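PDB 1T3Q: quinoline 2-oxidoreductase large subunit from Pseudomonas putida, which probably hydroxylates quinoline at carbon 2 as the molybdenum-bearing subunit of a xanthine dehydrogenase-family enzyme. Local coordinates for residues 370-384 and 742-755. Numbering follows the deposited sequence.
Sequences YRGVGFTAGQIARET and GESAMISAPAAVVA. With MCN (pterin cytosine dinucleotide), chain N; SMO (dioxosulfidomolybdenum(VI) ion), chain O.
Arg371 lays its aliphatic chain across Met746, CG reaching Met746 CB at 3.8 Å, and sends its guanidinium on to the carbonyl of Gly742. NE and NH2 grip that one oxygen side-on, each 2.9 Å from Gly742 O, which lies in the guanidinium plane. The extended chain, with CG anti to the backbone N (chi1 -159°), carries the group to the pterin, whose N8' lies over one guanidinium face, offset toward the rim; NH1 is held by Gln685. Gly742 N in turn donates to the cofactor phosphate oxygen O2A at 2.6 Å. Beside it Glu743 takes the amide of Gly372 on the anti side of its carboxylate, Gly372 N to Glu743 OE2 measuring 2.9 Å, while the same oxygen faces OM2 of the molybdenum centre. The folded Met746 chain lies crosswise to Tyr370 and rests its CE methyl on Tyr370 CE2.

Beyond these loops, helices 375-384 and 744-755 run at 35° to each other, their axes 7.9 Å apart at closest. Thr376 OG1 lies 2.6 Å from Met746 O, to which it donates, and also meets Lys296. Phe375 runs alongside Ile747, its ring carbon CD2 against Ile747 CD1. Gln379 packs CG over Ile747 O, a buried oxygen without a hydrogen-bond partner. At the nearest CA pair, Ile380 and Ala751, the Ala751 methyl rests on the backbone of Gln379 and Ile380. The Ile380 side chain runs across Val754, with Ile380 CG2 3.7 Å from Val754 CG2, and its CD1 leans on Pro750. The loops that lead into the two helices bring Tyr370, Arg371 and Glu743, probably the counterpart of the family's active-site glutamate, to the molybdenum and molybdopterin cytosine dinucleotide site of a xanthine dehydrogenase-family hydroxylase.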
ATOM      1  N   TYR B 370     -26.543   2.494  17.152  1.00 16.53           N
ATOM      2  CA  TYR B 370     -25.584   2.950  18.146  1.00 16.07           C
ATOM      3  C   TYR B 370     -25.658   1.928  19.276  1.00 16.85           C
ATOM      4  O   TYR B 370     -26.744   1.576  19.738  1.00 15.04           O
ATOM      5  CB  TYR B 370     -25.913   4.359  18.656  1.00 14.23           C
ATOM      6  CG  TYR B 370     -25.074   4.811  19.842  1.00 15.64           C
ATOM      7  CD1 TYR B 370     -23.693   4.589  19.883  1.00 16.20           C
ATOM      8  CD2 TYR B 370     -25.661   5.484  20.913  1.00 15.66           C
ATOM      9  CE1 TYR B 370     -22.923   5.025  20.964  1.00 15.69           C
ATOM     10  CE2 TYR B 370     -24.901   5.930  21.996  1.00 17.66           C
ATOM     11  CZ  TYR B 370     -23.534   5.695  22.016  1.00 14.80           C
ATOM     12  OH  TYR B 370     -22.783   6.129  23.089  1.00 18.38           O
ATOM     13  N   ARG B 371     -24.488   1.428  19.663  1.00 14.10           N
ATOM     14  CA  ARG B 371     -24.321   0.448  20.730  1.00 14.68           C
ATOM     15  C   ARG B 371     -25.574   0.178  21.561  1.00 14.94           C
ATOM     16  O   ARG B 371     -26.016   1.029  22.343  1.00 16.76           O
ATOM     17  CB  ARG B 371     -23.186   0.916  21.648  1.00 14.61           C
ATOM     18  CG  ARG B 371     -22.552  -0.169  22.486  1.00 16.04           C
ATOM     19  CD  ARG B 371     -21.332   0.385  23.195  1.00 15.30           C
ATOM     20  NE  ARG B 371     -20.506  -0.671  23.766  1.00 15.50           N
ATOM     21  CZ  ARG B 371     -19.263  -0.486  24.197  1.00 15.84           C
ATOM     22  NH1 ARG B 371     -18.707   0.716  24.121  1.00 12.97           N
ATOM     23  NH2 ARG B 371     -18.570  -1.509  24.686  1.00 15.15           N
ATOM     24  N   GLY B 372     -26.139  -1.013  21.390  1.00 16.79           N
ATOM     25  CA  GLY B 372     -27.329  -1.391  22.133  1.00 16.93           C
ATOM     26  C   GLY B 372     -28.603  -1.159  21.344  1.00 18.36           C
ATOM     27  O   GLY B 372     -29.663  -1.694  21.681  1.00 17.75           O
ATOM     28  N   VAL B 373     -28.483  -0.362  20.289  1.00 16.92           N
ATOM     29  CA  VAL B 373     -29.597  -0.008  19.410  1.00 17.71           C
ATOM     30  C   VAL B 373     -30.927   0.239  20.121  1.00 17.42           C
ATOM     31  O   VAL B 373     -30.967   0.900  21.159  1.00 16.35           O
ATOM     32  CB  VAL B 373     -29.775  -1.060  18.273  1.00 17.24           C
ATOM     33  CG1 VAL B 373     -28.536  -1.060  17.384  1.00 17.02           C
ATOM     34  CG2 VAL B 373     -30.002  -2.457  18.846  1.00 16.84           C
ATOM     35  N   GLY B 374     -32.015  -0.286  19.562  1.00 17.54           N
ATOM     36  CA  GLY B 374     -33.324  -0.076  20.153  1.00 15.03           C
ATOM     37  C   GLY B 374     -33.623  -0.798  21.453  1.00 15.82           C
ATOM     38  O   GLY B 374     -34.645  -0.522  22.088  1.00 17.51           O
ATOM     39  N   PHE B 375     -32.741  -1.702  21.867  1.00 15.36           N
ATOM     40  CA  PHE B 375     -32.961  -2.456  23.103  1.00 14.40           C
ATOM     41  C   PHE B 375     -32.918  -1.556  24.338  1.00 15.44           C
ATOM     42  O   PHE B 375     -33.616  -1.794  25.321  1.00 16.08           O
ATOM     43  CB  PHE B 375     -31.901  -3.556  23.254  1.00 14.79           C
ATOM     44  CG  PHE B 375     -31.732  -4.427  22.035  1.00 17.21           C
ATOM     45  CD1 PHE B 375     -32.841  -4.893  21.330  1.00 16.84           C
ATOM     46  CD2 PHE B 375     -30.462  -4.813  21.617  1.00 15.68           C
ATOM     47  CE1 PHE B 375     -32.685  -5.729  20.232  1.00 20.58           C
ATOM     48  CE2 PHE B 375     -30.292  -5.650  20.517  1.00 19.95           C
ATOM     49  CZ  PHE B 375     -31.409  -6.113  19.821  1.00 20.28           C
ATOM     50  N   THR B 376     -32.101  -0.509  24.278  1.00 14.82           N
ATOM     51  CA  THR B 376     -31.940   0.393  25.414  1.00 14.91           C
ATOM     52  C   THR B 376     -33.185   1.096  25.955  1.00 15.50           C
ATOM     53  O   THR B 376     -33.431   1.072  27.160  1.00 16.57           O
ATOM     54  CB  THR B 376     -30.871   1.471  25.109  1.00 15.08           C
ATOM     55  OG1 THR B 376     -29.656   0.833  24.687  1.00 14.62           O
ATOM     56  CG2 THR B 376     -30.586   2.303  26.353  1.00 13.89           C
ATOM     57  N   ALA B 377     -33.975   1.719  25.081  1.00 16.63           N
ATOM     58  CA  ALA B 377     -35.158   2.455  25.534  1.00 15.24           C
ATOM     59  C   ALA B 377     -36.120   1.616  26.369  1.00 16.57           C
ATOM     60  O   ALA B 377     -36.525   2.030  27.459  1.00 17.66           O
ATOM     61  CB  ALA B 377     -35.898   3.053  24.339  1.00 16.35           C
ATOM     62  N   GLY B 378     -36.486   0.449  25.853  1.00 16.29           N
ATOM     63  CA  GLY B 378     -37.408  -0.425  26.566  1.00 17.38           C
ATOM     64  C   GLY B 378     -36.828  -0.945  27.868  1.00 17.45           C
ATOM     65  O   GLY B 378     -37.552  -1.152  28.838  1.00 18.94           O
ATOM     66  N   GLN B 379     -35.520  -1.173  27.885  1.00 17.47           N
ATOM     67  CA  GLN B 379     -34.846  -1.650  29.090  1.00 16.28           C
ATOM     68  C   GLN B 379     -35.011  -0.580  30.169  1.00 16.81           C
ATOM     69  O   GLN B 379     -35.353  -0.884  31.311  1.00 17.02           O
ATOM     70  CB  GLN B 379     -33.360  -1.894  28.797  1.00 17.48           C
ATOM     71  CG  GLN B 379     -32.549  -2.485  29.963  1.00 15.89           C
ATOM     72  CD  GLN B 379     -32.874  -3.943  30.243  1.00 19.22           C
ATOM     73  OE1 GLN B 379     -33.362  -4.666  29.370  1.00 18.93           O
ATOM     74  NE2 GLN B 379     -32.578  -4.392  31.458  1.00 17.50           N
ATOM     75  N   ILE B 380     -34.771   0.679  29.803  1.00 15.88           N
ATOM     76  CA  ILE B 380     -34.926   1.787  30.741  1.00 16.85           C
ATOM     77  C   ILE B 380     -36.349   1.829  31.295  1.00 17.48           C
ATOM     78  O   ILE B 380     -36.562   1.872  32.505  1.00 16.78           O
ATOM     79  CB  ILE B 380     -34.638   3.161  30.062  1.00 17.16           C
ATOM     80  CG1 ILE B 380     -33.141   3.310  29.787  1.00 15.67           C
ATOM     81  CG2 ILE B 380     -35.128   4.306  30.955  1.00 17.78           C
ATOM     82  CD1 ILE B 380     -32.796   4.533  28.954  1.00 17.65           C
ATOM     83  N   ALA B 381     -37.323   1.819  30.392  1.00 16.84           N
ATOM     84  CA  ALA B 381     -38.728   1.881  30.774  1.00 18.10           C
ATOM     85  C   ALA B 381     -39.189   0.726  31.662  1.00 17.31           C
ATOM     86  O   ALA B 381     -39.787   0.952  32.716  1.00 17.74           O
ATOM     87  CB  ALA B 381     -39.596   1.951  29.515  1.00 16.58           C
ATOM     88  N   ARG B 382     -38.907  -0.503  31.246  1.00 17.82           N
ATOM     89  CA  ARG B 382     -39.335  -1.671  32.018  1.00 18.42           C
ATOM     90  C   ARG B 382     -38.657  -1.771  33.382  1.00 17.36           C
ATOM     91  O   ARG B 382     -39.324  -1.952  34.394  1.00 17.66           O
ATOM     92  CB  ARG B 382     -39.076  -2.962  31.234  1.00 17.85           C
ATOM     93  CG  ARG B 382     -39.746  -4.193  31.845  1.00 19.70           C
ATOM     94  CD  ARG B 382     -39.173  -5.478  31.276  1.00 22.81           C
ATOM     95  NE  ARG B 382     -37.726  -5.511  31.441  1.00 26.85           N
ATOM     96  CZ  ARG B 382     -36.856  -5.383  30.447  1.00 26.50           C
ATOM     97  NH1 ARG B 382     -35.556  -5.410  30.702  1.00 27.21           N
ATOM     98  NH2 ARG B 382     -37.284  -5.255  29.198  1.00 26.01           N
ATOM     99  N   GLU B 383     -37.333  -1.659  33.413  1.00 17.55           N
ATOM    100  CA  GLU B 383     -36.622  -1.761  34.681  1.00 16.26           C
ATOM    101  C   GLU B 383     -37.038  -0.658  35.646  1.00 17.09           C
ATOM    102  O   GLU B 383     -37.115  -0.883  36.853  1.00 16.26           O
ATOM    103  CB  GLU B 383     -35.110  -1.735  34.453  1.00 16.50           C
ATOM    104  CG  GLU B 383     -34.584  -2.925  33.638  1.00 17.51           C
ATOM    105  CD  GLU B 383     -34.878  -4.273  34.293  1.00 19.85           C
ATOM    106  OE1 GLU B 383     -35.649  -5.073  33.717  1.00 20.33           O
ATOM    107  OE2 GLU B 383     -34.336  -4.534  35.389  1.00 20.70           O
ATOM    108  N   THR B 384     -37.315   0.529  35.120  1.00 17.25           N
ATOM    109  CA  THR B 384     -37.741   1.637  35.964  1.00 19.10           C
ATOM    110  C   THR B 384     -39.129   1.358  36.544  1.00 19.46           C
ATOM    111  O   THR B 384     -39.395   1.651  37.708  1.00 19.61           O
ATOM    112  CB  THR B 384     -37.761   2.968  35.172  1.00 21.91           C
ATOM    113  OG1 THR B 384     -36.416   3.338  34.835  1.00 22.37           O
ATOM    114  CG2 THR B 384     -38.387   4.085  36.000  1.00 22.26           C
ATOM    115  N   GLY B 742     -20.316  -7.097  23.647  1.00 19.11           N
ATOM    116  CA  GLY B 742     -19.953  -5.733  23.286  1.00 19.60           C
ATOM    117  C   GLY B 742     -20.958  -4.646  23.635  1.00 19.33           C
ATOM    118  O   GLY B 742     -20.586  -3.590  24.145  1.00 21.08           O
ATOM    119  N   GLU B 743     -22.236  -4.895  23.375  1.00 18.37           N
ATOM    120  CA  GLU B 743     -23.276  -3.908  23.648  1.00 19.18           C
ATOM    121  C   GLU B 743     -23.918  -3.981  25.020  1.00 17.84           C
ATOM    122  O   GLU B 743     -24.646  -3.068  25.403  1.00 18.42           O
ATOM    123  CB  GLU B 743     -24.396  -4.040  22.619  1.00 20.02           C
ATOM    124  CG  GLU B 743     -23.986  -3.800  21.189  1.00 23.51           C
ATOM    125  CD  GLU B 743     -25.077  -4.226  20.236  1.00 27.19           C
ATOM    126  OE1 GLU B 743     -25.206  -5.446  19.999  1.00 28.33           O
ATOM    127  OE2 GLU B 743     -25.821  -3.350  19.748  1.00 27.07           O
ATOM    128  N   SER B 744     -23.651  -5.061  25.752  1.00 19.61           N
ATOM    129  CA  SER B 744     -24.265  -5.288  27.061  1.00 17.82           C
ATOM    130  C   SER B 744     -24.491  -4.085  27.972  1.00 18.68           C
ATOM    131  O   SER B 744     -25.620  -3.839  28.399  1.00 17.12           O
ATOM    132  CB  SER B 744     -23.491  -6.369  27.830  1.00 18.94           C
ATOM    133  OG  SER B 744     -22.177  -5.943  28.155  1.00 20.38           O
ATOM    134  N   ALA B 745     -23.435  -3.334  28.272  1.00 17.25           N
ATOM    135  CA  ALA B 745     -23.563  -2.194  29.166  1.00 17.56           C
ATOM    136  C   ALA B 745     -24.450  -1.071  28.631  1.00 16.88           C
ATOM    137  O   ALA B 745     -25.085  -0.369  29.410  1.00 16.89           O
ATOM    138  CB  ALA B 745     -22.178  -1.647  29.517  1.00 18.79           C
ATOM    139  N   MET B 746     -24.487  -0.885  27.316  1.00 17.42           N
ATOM    140  CA  MET B 746     -25.319   0.179  26.754  1.00 18.20           C
ATOM    141  C   MET B 746     -26.769  -0.249  26.609  1.00 19.60           C
ATOM    142  O   MET B 746     -27.643   0.556  26.281  1.00 17.86           O
ATOM    143  CB  MET B 746     -24.767   0.662  25.408  1.00 18.93           C
ATOM    144  CG  MET B 746     -23.925   1.939  25.526  1.00 18.81           C
ATOM    145  SD  MET B 746     -24.831   3.324  26.296  1.00 17.88           S
ATOM    146  CE  MET B 746     -25.908   3.801  24.928  1.00 21.71           C
ATOM    147  N   ILE B 747     -27.030  -1.525  26.852  1.00 19.15           N
ATOM    148  CA  ILE B 747     -28.400  -2.011  26.794  1.00 19.66           C
ATOM    149  C   ILE B 747     -28.980  -1.837  28.192  1.00 18.88           C
ATOM    150  O   ILE B 747     -30.065  -1.294  28.367  1.00 19.92           O
ATOM    151  CB  ILE B 747     -28.467  -3.522  26.446  1.00 19.17           C
ATOM    152  CG1 ILE B 747     -28.065  -3.751  24.988  1.00 18.68           C
ATOM    153  CG2 ILE B 747     -29.869  -4.062  26.716  1.00 20.68           C
ATOM    154  CD1 ILE B 747     -27.960  -5.214  24.619  1.00 19.28           C
ATOM    155  N   SER B 748     -28.206  -2.271  29.183  1.00 18.65           N
ATOM    156  CA  SER B 748     -28.626  -2.271  30.580  1.00 17.24           C
ATOM    157  C   SER B 748     -28.177  -1.147  31.518  1.00 17.15           C
ATOM    158  O   SER B 748     -28.972  -0.666  32.320  1.00 15.88           O
ATOM    159  CB  SER B 748     -28.234  -3.625  31.185  1.00 18.39           C
ATOM    160  OG  SER B 748     -28.483  -3.684  32.577  1.00 18.86           O
ATOM    161  N   ALA B 749     -26.919  -0.729  31.447  1.00 18.12           N
ATOM    162  CA  ALA B 749     -26.462   0.327  32.349  1.00 17.88           C
ATOM    163  C   ALA B 749     -27.311   1.608  32.304  1.00 15.25           C
ATOM    164  O   ALA B 749     -27.523   2.249  33.330  1.00 13.81           O
ATOM    165  CB  ALA B 749     -24.986   0.654  32.083  1.00 18.33           C
ATOM    166  N   PRO B 750     -27.814   2.003  31.124  1.00 16.03           N
ATOM    167  CA  PRO B 750     -28.616   3.230  31.143  1.00 16.52           C
ATOM    168  C   PRO B 750     -29.841   3.068  32.042  1.00 16.62           C
ATOM    169  O   PRO B 750     -30.257   4.003  32.726  1.00 16.67           O
ATOM    170  CB  PRO B 750     -28.998   3.420  29.677  1.00 17.32           C
ATOM    171  CG  PRO B 750     -27.845   2.777  28.937  1.00 15.40           C
ATOM    172  CD  PRO B 750     -27.620   1.519  29.746  1.00 15.15           C
ATOM    173  N   ALA B 751     -30.420   1.871  32.031  1.00 16.86           N
ATOM    174  CA  ALA B 751     -31.594   1.591  32.840  1.00 16.66           C
ATOM    175  C   ALA B 751     -31.255   1.714  34.322  1.00 17.63           C
ATOM    176  O   ALA B 751     -32.042   2.237  35.103  1.00 17.08           O
ATOM    177  CB  ALA B 751     -32.126   0.190  32.526  1.00 17.46           C
ATOM    178  N   ALA B 752     -30.073   1.239  34.700  1.00 17.31           N
ATOM    179  CA  ALA B 752     -29.636   1.311  36.092  1.00 18.55           C
ATOM    180  C   ALA B 752     -29.558   2.756  36.581  1.00 18.00           C
ATOM    181  O   ALA B 752     -29.956   3.053  37.708  1.00 19.28           O
ATOM    182  CB  ALA B 752     -28.272   0.627  36.253  1.00 18.90           C
ATOM    183  N   VAL B 753     -29.046   3.652  35.738  1.00 18.18           N
ATOM    184  CA  VAL B 753     -28.931   5.058  36.118  1.00 16.59           C
ATOM    185  C   VAL B 753     -30.298   5.732  36.228  1.00 17.30           C
ATOM    186  O   VAL B 753     -30.571   6.441  37.201  1.00 16.82           O
ATOM    187  CB  VAL B 753     -28.063   5.859  35.118  1.00 16.33           C
ATOM    188  CG1 VAL B 753     -27.965   7.317  35.573  1.00 16.42           C
ATOM    189  CG2 VAL B 753     -26.669   5.247  35.017  1.00 17.33           C
ATOM    190  N   VAL B 754     -31.155   5.523  35.232  1.00 17.13           N
ATOM    191  CA  VAL B 754     -32.485   6.119  35.275  1.00 17.18           C
ATOM    192  C   VAL B 754     -33.222   5.590  36.503  1.00 17.31           C
ATOM    193  O   VAL B 754     -33.875   6.352  37.226  1.00 16.58           O
ATOM    194  CB  VAL B 754     -33.303   5.779  34.006  1.00 17.56           C
ATOM    195  CG1 VAL B 754     -34.737   6.275  34.163  1.00 17.63           C
ATOM    196  CG2 VAL B 754     -32.662   6.439  32.792  1.00 18.79           C
ATOM    197  N   ALA B 755     -33.114   4.284  36.743  1.00 16.31           N
ATOM    198  CA  ALA B 755     -33.766   3.689  37.906  1.00 17.31           C
ATOM    199  C   ALA B 755     -33.205   4.316  39.182  1.00 15.42           C
ATOM    200  O   ALA B 755     -33.941   4.563  40.130  1.00 15.69           O
ATOM    201  CB  ALA B 755     -33.550   2.171  37.928  1.00 14.79           C
TER
HETATM  202  N1  MCN N4921     -14.881 -10.750  24.001  1.00 16.26           N
HETATM  203  C2  MCN N4921     -14.165 -11.770  24.710  1.00 17.71           C
HETATM  204  N3  MCN N4921     -14.968 -12.829  25.103  1.00 16.25           N
HETATM  205  C4  MCN N4921     -16.335 -12.963  24.881  1.00 15.67           C
HETATM  206  C5  MCN N4921     -17.018 -11.882  24.161  1.00 15.91           C
HETATM  207  C6  MCN N4921     -16.298 -10.795  23.725  1.00 17.25           C
HETATM  208  O2  MCN N4921     -12.982 -11.657  24.941  1.00 17.61           O
HETATM  209  N4  MCN N4921     -16.997 -14.021  25.297  1.00 13.95           N
HETATM  210  C1' MCN N4921     -13.996  -9.548  23.500  1.00 15.96           C
HETATM  211  C2D MCN N4921     -13.585  -9.717  21.967  1.00 19.06           C
HETATM  212  O2' MCN N4921     -12.243  -9.156  21.743  1.00 20.10           O
HETATM  213  C3' MCN N4921     -14.702  -9.008  21.230  1.00 20.24           C
HETATM  214  C4D MCN N4921     -15.049  -7.826  22.104  1.00 18.65           C
HETATM  215  O4D MCN N4921     -14.683  -8.264  23.507  1.00 17.65           O
HETATM  216  O3' MCN N4921     -14.230  -8.582  19.904  1.00 22.30           O
HETATM  217  C5' MCN N4921     -16.489  -7.262  21.935  1.00 17.83           C
HETATM  218  O5' MCN N4921     -17.344  -8.371  22.063  1.00 23.29           O
HETATM  219  PA  MCN N4921     -18.417  -8.813  20.993  1.00 20.98           P
HETATM  220  O1A MCN N4921     -17.907 -10.090  20.399  1.00 21.80           O
HETATM  221  O2A MCN N4921     -19.737  -8.755  21.743  1.00 24.80           O
HETATM  222  O3A MCN N4921     -18.687  -7.717  19.821  1.00 23.69           O
HETATM  223  PB  MCN N4921     -17.818  -7.311  18.538  1.00 25.09           P
HETATM  224  O1B MCN N4921     -18.645  -7.631  17.335  1.00 25.15           O
HETATM  225  O2B MCN N4921     -16.437  -7.895  18.606  1.00 25.71           O
HETATM  226  O3B MCN N4921     -17.649  -5.723  18.693  1.00 25.61           O
HETATM  227  C10 MCN N4921     -18.669  -4.846  18.288  1.00 24.40           C
HETATM  228  C9' MCN N4921     -19.305  -4.353  19.546  1.00 23.70           C
HETATM  229  C8' MCN N4921     -20.364  -3.328  19.076  1.00 24.73           C
HETATM  230  S8' MCN N4921     -21.673  -3.997  18.059  1.00 26.68           S
HETATM  231  C7' MCN N4921     -20.395  -2.030  19.382  1.00 24.68           C
HETATM  232  S7' MCN N4921     -21.617  -0.859  18.812  1.00 23.51           S
HETATM  233  C6' MCN N4921     -19.225  -1.458  20.252  1.00 19.96           C
HETATM  234  C7  MCN N4921     -18.629  -2.533  21.121  1.00 21.70           C
HETATM  235  O9' MCN N4921     -18.241  -3.660  20.352  1.00 25.06           O
HETATM  236  N5' MCN N4921     -18.309  -0.739  19.273  1.00 19.96           N
HETATM  237  C4A MCN N4921     -17.032  -0.531  19.930  1.00 19.82           C
HETATM  238  N8' MCN N4921     -17.411  -2.017  21.832  1.00 21.01           N
HETATM  239  C4B MCN N4921     -16.590  -1.070  21.152  1.00 21.18           C
HETATM  240  N1' MCN N4921     -15.329  -0.841  21.758  1.00 20.95           N
HETATM  241  C2' MCN N4921     -14.506  -0.020  21.064  1.00 21.14           C
HETATM  242  N2' MCN N4921     -13.297   0.242  21.606  1.00 21.33           N
HETATM  243  N3' MCN N4921     -14.839   0.532  19.843  1.00 20.91           N
HETATM  244  C4' MCN N4921     -16.095   0.332  19.158  1.00 21.48           C
HETATM  245  O4' MCN N4921     -16.309   0.851  18.090  1.00 19.82           O
HETATM  246  S   SMO O4923     -24.467  -0.599  17.322  1.00 28.67           S
HETATM  247 MO   SMO O4923     -22.983  -2.131  17.233  1.00 26.76          MO
HETATM  248  OM2 SMO O4923     -24.441  -3.040  16.959  1.00 28.79           O
HETATM  249  OM1 SMO O4923     -22.243  -1.781  15.751  1.00 27.66           O